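Local structure of phosphate-binding protein (Homo sapiens, 2V3Q) at residues G81-V86 against N300-Q305; A94-K99 against R207-S212. The protein binds inorganic phosphate as a secreted member of the PstS family and forms a heterooligomer with the paraoxonase PON1. All blocks are in the same frame, centred on the assembly; numbering follows the deposited sequence.

Contact 1. Residues G81-V86 against N300-Q305; sequences GKLIQV and NLIFSQ
Ile84, Gln305 and Val86 bury more surface here than their neighbours, where strand 83-86 pairs antiparallel with strand 300-304 at the edge of the mixed beta-sheet of one lobe of this PstS-type, two-lobed binding protein. Ile84 faces Phe303 in a hydrogen-bonded pair: its N gives a bond of 2.8 Å to Phe303 O, and its O takes one back from Phe303 N. A branched isoleucine suits a strand, and with CG1 anti to the carbonyl carbon (chi1 -71°) its CD1 reaches beyond the pair to rest 3.7 Å from Gln305 CA. Val86 repeats the pattern with Leu301, its N and O both bonded to that residue's backbone, while its CG2 lies 4.2 Å from Leu301 CB. Ile84, Val86, Leu301 and Phe303 share one face, which helices 310-323 and 344-354 cover; there the Phe303 ring stacks on Trp57 and meets Phe320 edge-to-face. On the other face Leu83 CD2 approaches Ile302 CG2, both against Phe39 of helix 32-41. Gln305, just past the strand, closes the end: its N donates to Lys82 O at 3.0 Å. The extended side chain ends in an amide well suited to a buried turn, for NE2 bonds to the carbonyls of Ala360 and Ser362, while OE1 accepts from a water, 2.8 Å away, that in turn accepts from Lys82 N.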
ATOM      1  N   GLY A  81      -0.123  18.876 -17.801  1.00 12.50           N
ATOM      2  CA  GLY A  81       0.873  19.167 -16.755  1.00 11.71           C
ATOM      3  C   GLY A  81       1.554  17.902 -16.186  1.00 11.93           C
ATOM      4  O   GLY A  81       1.102  16.774 -16.429  1.00 11.65           O
ATOM      5  N   LYS A  82       2.583  18.095 -15.375  1.00 10.12           N
ATOM      6  CA  LYS A  82       3.330  16.979 -14.857  1.00 11.64           C
ATOM      7  C   LYS A  82       2.434  16.191 -13.915  1.00 10.20           C
ATOM      8  O   LYS A  82       1.654  16.797 -13.166  1.00  8.80           O
ATOM      9  CB  LYS A  82       4.505  17.531 -14.038  1.00 11.32           C
ATOM     10  CG  LYS A  82       5.669  17.845 -14.969  1.00 12.33           C
ATOM     11  CD  LYS A  82       6.819  18.593 -14.254  1.00 14.50           C
ATOM     12  CE  LYS A  82       7.384  17.779 -13.049  1.00 16.33           C
ATOM     13  NZ  LYS A  82       8.047  16.520 -13.561  1.00 16.79           N
ATOM     14  N   LEU A  83       2.575  14.857 -13.897  1.00 11.21           N
ATOM     15  CA  LEU A  83       1.935  14.124 -12.794  1.00 11.89           C
ATOM     16  C   LEU A  83       2.723  14.292 -11.480  1.00 11.33           C
ATOM     17  O   LEU A  83       3.971  14.560 -11.477  1.00 11.10           O
ATOM     18  CB  LEU A  83       1.558  12.667 -13.099  1.00 14.97           C
ATOM     19  CG  LEU A  83       2.473  11.476 -13.059  1.00 16.05           C
ATOM     20  CD1 LEU A  83       3.131  11.105 -11.636  1.00 16.28           C
ATOM     21  CD2 LEU A  83       1.727  10.215 -13.651  1.00 14.39           C
ATOM     22  N   ILE A  84       1.993  14.097 -10.392  1.00  9.47           N
ATOM     23  CA  ILE A  84       2.586  14.153  -9.041  1.00  8.17           C
ATOM     24  C   ILE A  84       2.323  12.780  -8.417  1.00  9.24           C
ATOM     25  O   ILE A  84       1.165  12.356  -8.352  1.00  8.01           O
ATOM     26  CB  ILE A  84       1.891  15.221  -8.247  1.00 10.18           C
ATOM     27  CG1 ILE A  84       2.302  16.627  -8.782  1.00  9.85           C
ATOM     28  CG2 ILE A  84       2.200  15.133  -6.672  1.00  8.64           C
ATOM     29  CD1 ILE A  84       1.372  17.704  -8.208  1.00  6.48           C
ATOM     30  N   GLN A  85       3.388  12.153  -7.903  1.00  7.27           N
ATOM     31  CA  GLN A  85       3.211  10.942  -7.125  1.00  7.15           C
ATOM     32  C   GLN A  85       3.812  11.121  -5.758  1.00  7.51           C
ATOM     33  O   GLN A  85       4.998  11.422  -5.658  1.00  7.15           O
ATOM     34  CB  GLN A  85       3.947   9.795  -7.854  1.00  5.91           C
ATOM     35  CG  GLN A  85       3.751   8.439  -7.123  1.00  6.48           C
ATOM     36  CD  GLN A  85       4.622   7.308  -7.725  1.00  9.57           C
ATOM     37  OE1 GLN A  85       5.868   7.449  -8.025  1.00 12.80           O
ATOM     38  NE2 GLN A  85       3.974   6.196  -7.930  1.00  2.00           N
ATOM     39  N   VAL A  86       3.002  11.028  -4.704  1.00  6.83           N
ATOM     40  CA  VAL A  86       3.523  11.302  -3.367  1.00  8.61           C
ATOM     41  C   VAL A  86       3.017  10.212  -2.389  1.00  7.79           C
ATOM     42  O   VAL A  86       1.936   9.719  -2.571  1.00  6.32           O
ATOM     43  CB  VAL A  86       3.120  12.772  -2.785  1.00  7.03           C
ATOM     44  CG1 VAL A  86       3.906  13.891  -3.470  1.00 10.66           C
ATOM     45  CG2 VAL A  86       1.636  13.070  -2.913  1.00  7.15           C
ATOM     46  N   ASN A 300       0.213   5.513  -1.793  1.00  7.90           N
ATOM     47  CA  ASN A 300       0.521   6.782  -2.407  1.00  7.65           C
ATOM     48  C   ASN A 300      -0.671   7.442  -3.062  1.00  7.32           C
ATOM     49  O   ASN A 300      -1.737   6.790  -3.290  1.00  6.20           O
ATOM     50  CB  ASN A 300       1.627   6.531  -3.455  1.00  5.09           C
ATOM     51  CG  ASN A 300       2.720   5.597  -2.881  1.00  9.18           C
ATOM     52  OD1 ASN A 300       3.206   5.844  -1.766  1.00  7.11           O
ATOM     53  ND2 ASN A 300       3.013   4.451  -3.566  1.00  8.76           N
ATOM     54  N   LEU A 301      -0.474   8.730  -3.382  1.00  5.99           N
ATOM     55  CA  LEU A 301      -1.460   9.459  -4.197  1.00  8.05           C
ATOM     56  C   LEU A 301      -0.855   9.834  -5.542  1.00  7.66           C
ATOM     57  O   LEU A 301       0.357  10.140  -5.652  1.00  8.18           O
ATOM     58  CB  LEU A 301      -1.788  10.788  -3.514  1.00  8.40           C
ATOM     59  CG  LEU A 301      -2.286  10.627  -2.068  1.00 11.28           C
ATOM     60  CD1 LEU A 301      -2.525  12.007  -1.416  1.00 11.97           C
ATOM     61  CD2 LEU A 301      -3.562   9.856  -2.031  1.00 12.88           C
ATOM     62  N   ILE A 302      -1.696   9.829  -6.574  1.00  6.18           N
ATOM     63  CA  ILE A 302      -1.245  10.309  -7.933  1.00  7.30           C
ATOM     64  C   ILE A 302      -2.225  11.390  -8.314  1.00  7.62           C
ATOM     65  O   ILE A 302      -3.462  11.180  -8.287  1.00  7.27           O
ATOM     66  CB  ILE A 302      -1.300   9.144  -8.958  1.00  6.97           C
ATOM     67  CG1 ILE A 302      -0.375   7.995  -8.464  1.00  7.03           C
ATOM     68  CG2 ILE A 302      -0.852   9.631 -10.309  1.00  8.11           C
ATOM     69  CD1 ILE A 302      -0.560   6.608  -9.294  1.00  7.05           C
ATOM     70  N   PHE A 303      -1.695  12.580  -8.564  1.00  8.14           N
ATOM     71  CA  PHE A 303      -2.523  13.763  -8.902  1.00  7.16           C
ATOM     72  C   PHE A 303      -1.919  14.418 -10.072  1.00  8.50           C
ATOM     73  O   PHE A 303      -0.801  14.062 -10.473  1.00  6.93           O
ATOM     74  CB  PHE A 303      -2.512  14.780  -7.725  1.00  6.97           C
ATOM     75  CG  PHE A 303      -3.572  14.504  -6.709  1.00  9.94           C
ATOM     76  CD1 PHE A 303      -3.345  13.548  -5.719  1.00  7.66           C
ATOM     77  CD2 PHE A 303      -4.809  15.261  -6.713  1.00  8.29           C
ATOM     78  CE1 PHE A 303      -4.345  13.291  -4.730  1.00  5.96           C
ATOM     79  CE2 PHE A 303      -5.842  15.015  -5.718  1.00  7.32           C
ATOM     80  CZ  PHE A 303      -5.617  14.034  -4.729  1.00  7.46           C
ATOM     81  N   SER A 304      -2.616  15.402 -10.639  1.00  9.73           N
ATOM     82  CA  SER A 304      -1.988  16.233 -11.674  1.00  7.87           C
ATOM     83  C   SER A 304      -1.477  17.522 -10.976  1.00  8.94           C
ATOM     84  O   SER A 304      -2.105  18.031 -10.067  1.00  8.87           O
ATOM     85  CB  SER A 304      -3.053  16.661 -12.688  1.00  7.92           C
ATOM     86  OG  SER A 304      -2.522  17.386 -13.787  1.00 10.85           O
ATOM     87  N   GLN A 305      -0.415  18.099 -11.504  1.00  9.48           N
ATOM     88  CA  GLN A 305      -0.088  19.445 -11.124  1.00 10.27           C
ATOM     89  C   GLN A 305      -1.114  20.487 -11.595  1.00  9.94           C
ATOM     90  O   GLN A 305      -1.285  21.553 -10.950  1.00  9.40           O
ATOM     91  CB  GLN A 305       1.363  19.765 -11.547  1.00  9.51           C
ATOM     92  CG  GLN A 305       1.868  21.183 -10.999  1.00 13.43           C
ATOM     93  CD  GLN A 305       3.165  21.671 -11.611  1.00 11.32           C
ATOM     94  OE1 GLN A 305       3.861  20.915 -12.336  1.00 12.77           O
ATOM     95  NE2 GLN A 305       3.531  22.968 -11.307  1.00 12.89           N
TER
HETATM   96  O   HOH W   1      -1.093  15.779 -15.367  1.00 10.71           O
HETATM   97  O   HOH W   2       3.391  20.780 -15.091  1.00 14.48           O

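Contact 2. Residues A94-K99 against R207-S212; sequences AIPFRK and RITYIS. With EDO (1,2-ethanediol), chain Q.
Ile95 and Ile208 meet at the apolar centre, CG2 of Ile95 lying 3.6 Å from Ile208 CG1. A chi1 of -176° sets Ile208 CG1 opposite the backbone N, and both CG1 and CD1 then lie against CG2 of Ile95. The CD1 of Ile95 goes the other way, to Tyr210 CB at 4.0 Å. Pro96 contributes a compact rigid ring instead of a flexible chain: its CD lies 3.6 Å from Ile211 CG2, the two side chains crossing at about a right angle, and its CG touches Thr209 CG2. Helix 190-199 adds Leu198 against Pro96 and Val194 against Thr209 and Ile211.

The backbones run antiparallel, so that residues 94-98 lie along the outer strand 207-208 of a parallel sheet and its continuation, in the second lobe of the periplasmic-binding-protein fold. Ala94 and Ile211 form a hydrogen-bonded pair, each N donating to the other's O, and the small Ala94 side chain packs close to Ile211, Ala216 and Pro247. Proline has no N-H to give, but Pro96 O accepts from Thr209 N at 3.1 Å. Thr209 O has no hydrogen-bond partner, although Ile95 CA lies 3.3 Å from it in a CA-H...O contact.

Farther out, Arg98 N donates to Arg207 O at 2.9 Å. Both long side chains find partners outside the two segments: Arg98 NH1 bonds to Val203 O, and Arg207 NE to Gln136 OE1. A water accepts from Arg207 N and, weakly, from Arg98 NH1. Beyond the paired residues, Lys99 NZ donates to Ser132 O and to O2 of a 1,2-ethanediol, probably from the crystallisation liquor, 3.0 Å away.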
ATOM      1  N   ALA A  94      -0.477  -6.938   7.021  1.00  5.97           N
ATOM      2  CA  ALA A  94      -0.911  -7.873   8.086  1.00  6.27           C
ATOM      3  C   ALA A  94      -1.122  -9.281   7.568  1.00  5.66           C
ATOM      4  O   ALA A  94      -1.440  -9.443   6.369  1.00  5.18           O
ATOM      5  CB  ALA A  94      -2.182  -7.345   8.783  1.00  5.04           C
ATOM      6  N   ILE A  95      -0.995 -10.269   8.463  1.00  6.29           N
ATOM      7  CA  ILE A  95      -1.154 -11.692   8.069  1.00  6.85           C
ATOM      8  C   ILE A  95      -2.222 -12.372   8.946  1.00  7.14           C
ATOM      9  O   ILE A  95      -1.897 -13.063   9.950  1.00  6.90           O
ATOM     10  CB  ILE A  95       0.215 -12.488   8.226  1.00  7.20           C
ATOM     11  CG1 ILE A  95       1.420 -11.777   7.525  1.00 10.00           C
ATOM     12  CG2 ILE A  95       0.014 -14.020   7.719  1.00  6.65           C
ATOM     13  CD1 ILE A  95       1.229 -11.583   6.034  1.00  7.09           C
ATOM     14  N   PRO A  96      -3.515 -12.115   8.657  1.00  6.54           N
ATOM     15  CA  PRO A  96      -4.549 -12.716   9.486  1.00  5.97           C
ATOM     16  C   PRO A  96      -4.824 -14.125   9.008  1.00  7.04           C
ATOM     17  O   PRO A  96      -4.459 -14.496   7.855  1.00  6.44           O
ATOM     18  CB  PRO A  96      -5.771 -11.814   9.224  1.00  6.68           C
ATOM     19  CG  PRO A  96      -5.619 -11.434   7.743  1.00  7.90           C
ATOM     20  CD  PRO A  96      -4.071 -11.147   7.663  1.00  6.24           C
ATOM     21  N   PHE A  97      -5.449 -14.923   9.849  1.00  4.32           N
ATOM     22  CA  PHE A  97      -5.699 -16.312   9.500  1.00  4.91           C
ATOM     23  C   PHE A  97      -6.904 -16.811  10.277  1.00  6.65           C
ATOM     24  O   PHE A  97      -7.299 -16.188  11.307  1.00  5.63           O
ATOM     25  CB  PHE A  97      -4.429 -17.179   9.845  1.00  6.68           C
ATOM     26  CG  PHE A  97      -4.061 -17.100  11.307  1.00  6.32           C
ATOM     27  CD1 PHE A  97      -4.638 -17.979  12.192  1.00  7.36           C
ATOM     28  CD2 PHE A  97      -3.177 -16.090  11.786  1.00  7.00           C
ATOM     29  CE1 PHE A  97      -4.376 -17.909  13.578  1.00  8.29           C
ATOM     30  CE2 PHE A  97      -2.838 -16.006  13.134  1.00  5.78           C
ATOM     31  CZ  PHE A  97      -3.449 -16.893  14.062  1.00  5.32           C
ATOM     32  N   ARG A  98      -7.514 -17.919   9.791  1.00  7.96           N
ATOM     33  CA  ARG A  98      -8.675 -18.498  10.508  1.00  9.57           C
ATOM     34  C   ARG A  98      -8.275 -19.912  10.924  1.00  8.80           C
ATOM     35  O   ARG A  98      -8.310 -20.854  10.113  1.00 10.24           O
ATOM     36  CB  ARG A  98      -9.862 -18.568   9.573  1.00 10.96           C
ATOM     37  CG  ARG A  98     -11.122 -19.142  10.286  1.00 15.04           C
ATOM     38  CD  ARG A  98     -12.361 -19.016   9.358  1.00 12.45           C
ATOM     39  NE  ARG A  98     -13.420 -19.875   9.963  1.00 15.72           N
ATOM     40  CZ  ARG A  98     -13.813 -21.057   9.458  1.00 17.07           C
ATOM     41  NH1 ARG A  98     -13.324 -21.541   8.330  1.00 14.00           N
ATOM     42  NH2 ARG A  98     -14.740 -21.767  10.070  1.00 18.98           N
ATOM     43  N   LYS A  99      -7.768 -20.026  12.144  1.00 10.96           N
ATOM     44  CA  LYS A  99      -7.283 -21.349  12.666  1.00 11.59           C
ATOM     45  C   LYS A  99      -7.325 -21.274  14.200  1.00 11.20           C
ATOM     46  O   LYS A  99      -6.496 -20.575  14.809  1.00 10.28           O
ATOM     47  CB  LYS A  99      -5.837 -21.671  12.194  1.00 10.53           C
ATOM     48  CG  LYS A  99      -5.361 -23.062  12.569  1.00 11.62           C
ATOM     49  CD  LYS A  99      -6.198 -24.199  11.928  1.00 10.15           C
ATOM     50  CE  LYS A  99      -5.596 -25.548  12.358  1.00 11.29           C
ATOM     51  NZ  LYS A  99      -6.447 -26.749  11.903  1.00 12.20           N
ATOM     52  N   ARG A 207      -7.332 -21.119   6.556  1.00  7.73           N
ATOM     53  CA  ARG A 207      -6.967 -20.063   5.576  1.00  7.45           C
ATOM     54  C   ARG A 207      -6.065 -18.979   6.200  1.00  8.44           C
ATOM     55  O   ARG A 207      -6.145 -18.681   7.405  1.00  7.95           O
ATOM     56  CB  ARG A 207      -8.250 -19.375   5.070  1.00  8.04           C
ATOM     57  CG  ARG A 207      -8.830 -20.223   3.913  1.00  9.76           C
ATOM     58  CD  ARG A 207     -10.182 -19.628   3.341  1.00  8.83           C
ATOM     59  NE  ARG A 207     -10.655 -20.569   2.304  1.00 11.64           N
ATOM     60  CZ  ARG A 207     -11.635 -20.275   1.439  1.00 12.61           C
ATOM     61  NH1 ARG A 207     -12.332 -19.115   1.495  1.00  8.61           N
ATOM     62  NH2 ARG A 207     -11.957 -21.179   0.529  1.00 13.52           N
ATOM     63  N   ILE A 208      -5.199 -18.418   5.371  1.00  7.85           N
ATOM     64  CA  ILE A 208      -4.265 -17.391   5.834  1.00  7.74           C
ATOM     65  C   ILE A 208      -4.122 -16.452   4.632  1.00  7.93           C
ATOM     66  O   ILE A 208      -4.261 -16.907   3.475  1.00  7.47           O
ATOM     67  CB  ILE A 208      -2.891 -18.014   6.224  1.00  7.84           C
ATOM     68  CG1 ILE A 208      -1.952 -16.942   6.815  1.00  6.73           C
ATOM     69  CG2 ILE A 208      -2.154 -18.754   5.003  1.00  6.38           C
ATOM     70  CD1 ILE A 208      -0.722 -17.581   7.745  1.00  5.71           C
ATOM     71  N   THR A 209      -3.853 -15.190   4.893  1.00  7.13           N
ATOM     72  CA  THR A 209      -3.669 -14.257   3.759  1.00  6.94           C
ATOM     73  C   THR A 209      -2.725 -13.119   4.135  1.00  6.70           C
ATOM     74  O   THR A 209      -2.125 -13.101   5.253  1.00  6.88           O
ATOM     75  CB  THR A 209      -5.007 -13.741   3.217  1.00  7.68           C
ATOM     76  OG1 THR A 209      -4.812 -13.075   1.956  1.00  8.04           O
ATOM     77  CG2 THR A 209      -5.653 -12.720   4.268  1.00  9.35           C
ATOM     78  N   TYR A 210      -2.592 -12.148   3.215  1.00  6.54           N
ATOM     79  CA  TYR A 210      -1.806 -10.907   3.441  1.00  7.30           C
ATOM     80  C   TYR A 210      -2.765  -9.793   3.077  1.00  6.72           C
ATOM     81  O   TYR A 210      -3.525  -9.920   2.097  1.00  6.55           O
ATOM     82  CB  TYR A 210      -0.528 -10.902   2.530  1.00  6.21           C
ATOM     83  CG  TYR A 210      -0.819 -10.975   1.043  1.00  6.48           C
ATOM     84  CD1 TYR A 210      -0.936  -9.781   0.266  1.00  8.02           C
ATOM     85  CD2 TYR A 210      -1.020 -12.228   0.401  1.00  5.30           C
ATOM     86  CE1 TYR A 210      -1.204  -9.844  -1.101  1.00  8.51           C
ATOM     87  CE2 TYR A 210      -1.281 -12.271  -0.998  1.00  5.66           C
ATOM     88  CZ  TYR A 210      -1.440 -11.074  -1.687  1.00  6.63           C
ATOM     89  OH  TYR A 210      -1.780 -11.154  -2.992  1.00  6.05           O
ATOM     90  N   ILE A 211      -2.798  -8.716   3.858  1.00  7.96           N
ATOM     91  CA  ILE A 211      -3.846  -7.702   3.662  1.00  7.19           C
ATOM     92  C   ILE A 211      -3.517  -6.394   4.376  1.00  7.33           C
ATOM     93  O   ILE A 211      -2.747  -6.360   5.387  1.00  6.07           O
ATOM     94  CB  ILE A 211      -5.202  -8.229   4.246  1.00  8.38           C
ATOM     95  CG1 ILE A 211      -6.379  -7.504   3.554  1.00 11.34           C
ATOM     96  CG2 ILE A 211      -5.209  -8.246   5.792  1.00  6.07           C
ATOM     97  CD1 ILE A 211      -7.713  -8.231   3.724  1.00  9.87           C
ATOM     98  N   SER A 212      -4.116  -5.323   3.886  1.00  5.48           N
ATOM     99  CA  SER A 212      -4.207  -4.073   4.677  1.00  7.77           C
ATOM    100  C   SER A 212      -4.515  -4.260   6.167  1.00  7.06           C
ATOM    101  O   SER A 212      -5.442  -4.972   6.540  1.00  7.66           O
ATOM    102  CB  SER A 212      -5.311  -3.179   4.045  1.00  5.48           C
ATOM    103  OG  SER A 212      -5.467  -1.994   4.827  1.00  7.38           O
TER
HETATM  104  C1  EDO Q1394      -6.137 -28.013  15.999  1.00 30.44           C
HETATM  105  O1  EDO Q1394      -4.993 -27.419  15.464  1.00 16.45           O
HETATM  106  C2  EDO Q1394      -6.198 -29.270  15.197  1.00 32.67           C
HETATM  107  O2  EDO Q1394      -6.832 -28.788  14.001  1.00 34.19           O
HETATM  108  O   HOH W   3     -10.384 -21.213   6.700  1.00  8.97           O

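How the contacts relate
From the N terminus, the chain first lays down strands 4-6, 28-29 and 57-60, then enters contact 1 along strand 83-92. Only a few residues after that strand ends, 94-99 supplies the first half of contact 2, which is closed by 207-212 after a loop of 107 residues holding helices 109-117, 145-157 and 190-199. The chain returns to contact 1 much later, at 300-305, so contact 2 is nested inside the larger loop. Contact 1 ties 83-92, one of the two outermost strands of the mixed sheet, to its neighbour 296-304, whereas contact 2 joins the segment following that strand to the edge of the three-stranded parallel sheet. Their centres are 32 Å apart, on opposite sides of the chain's centre.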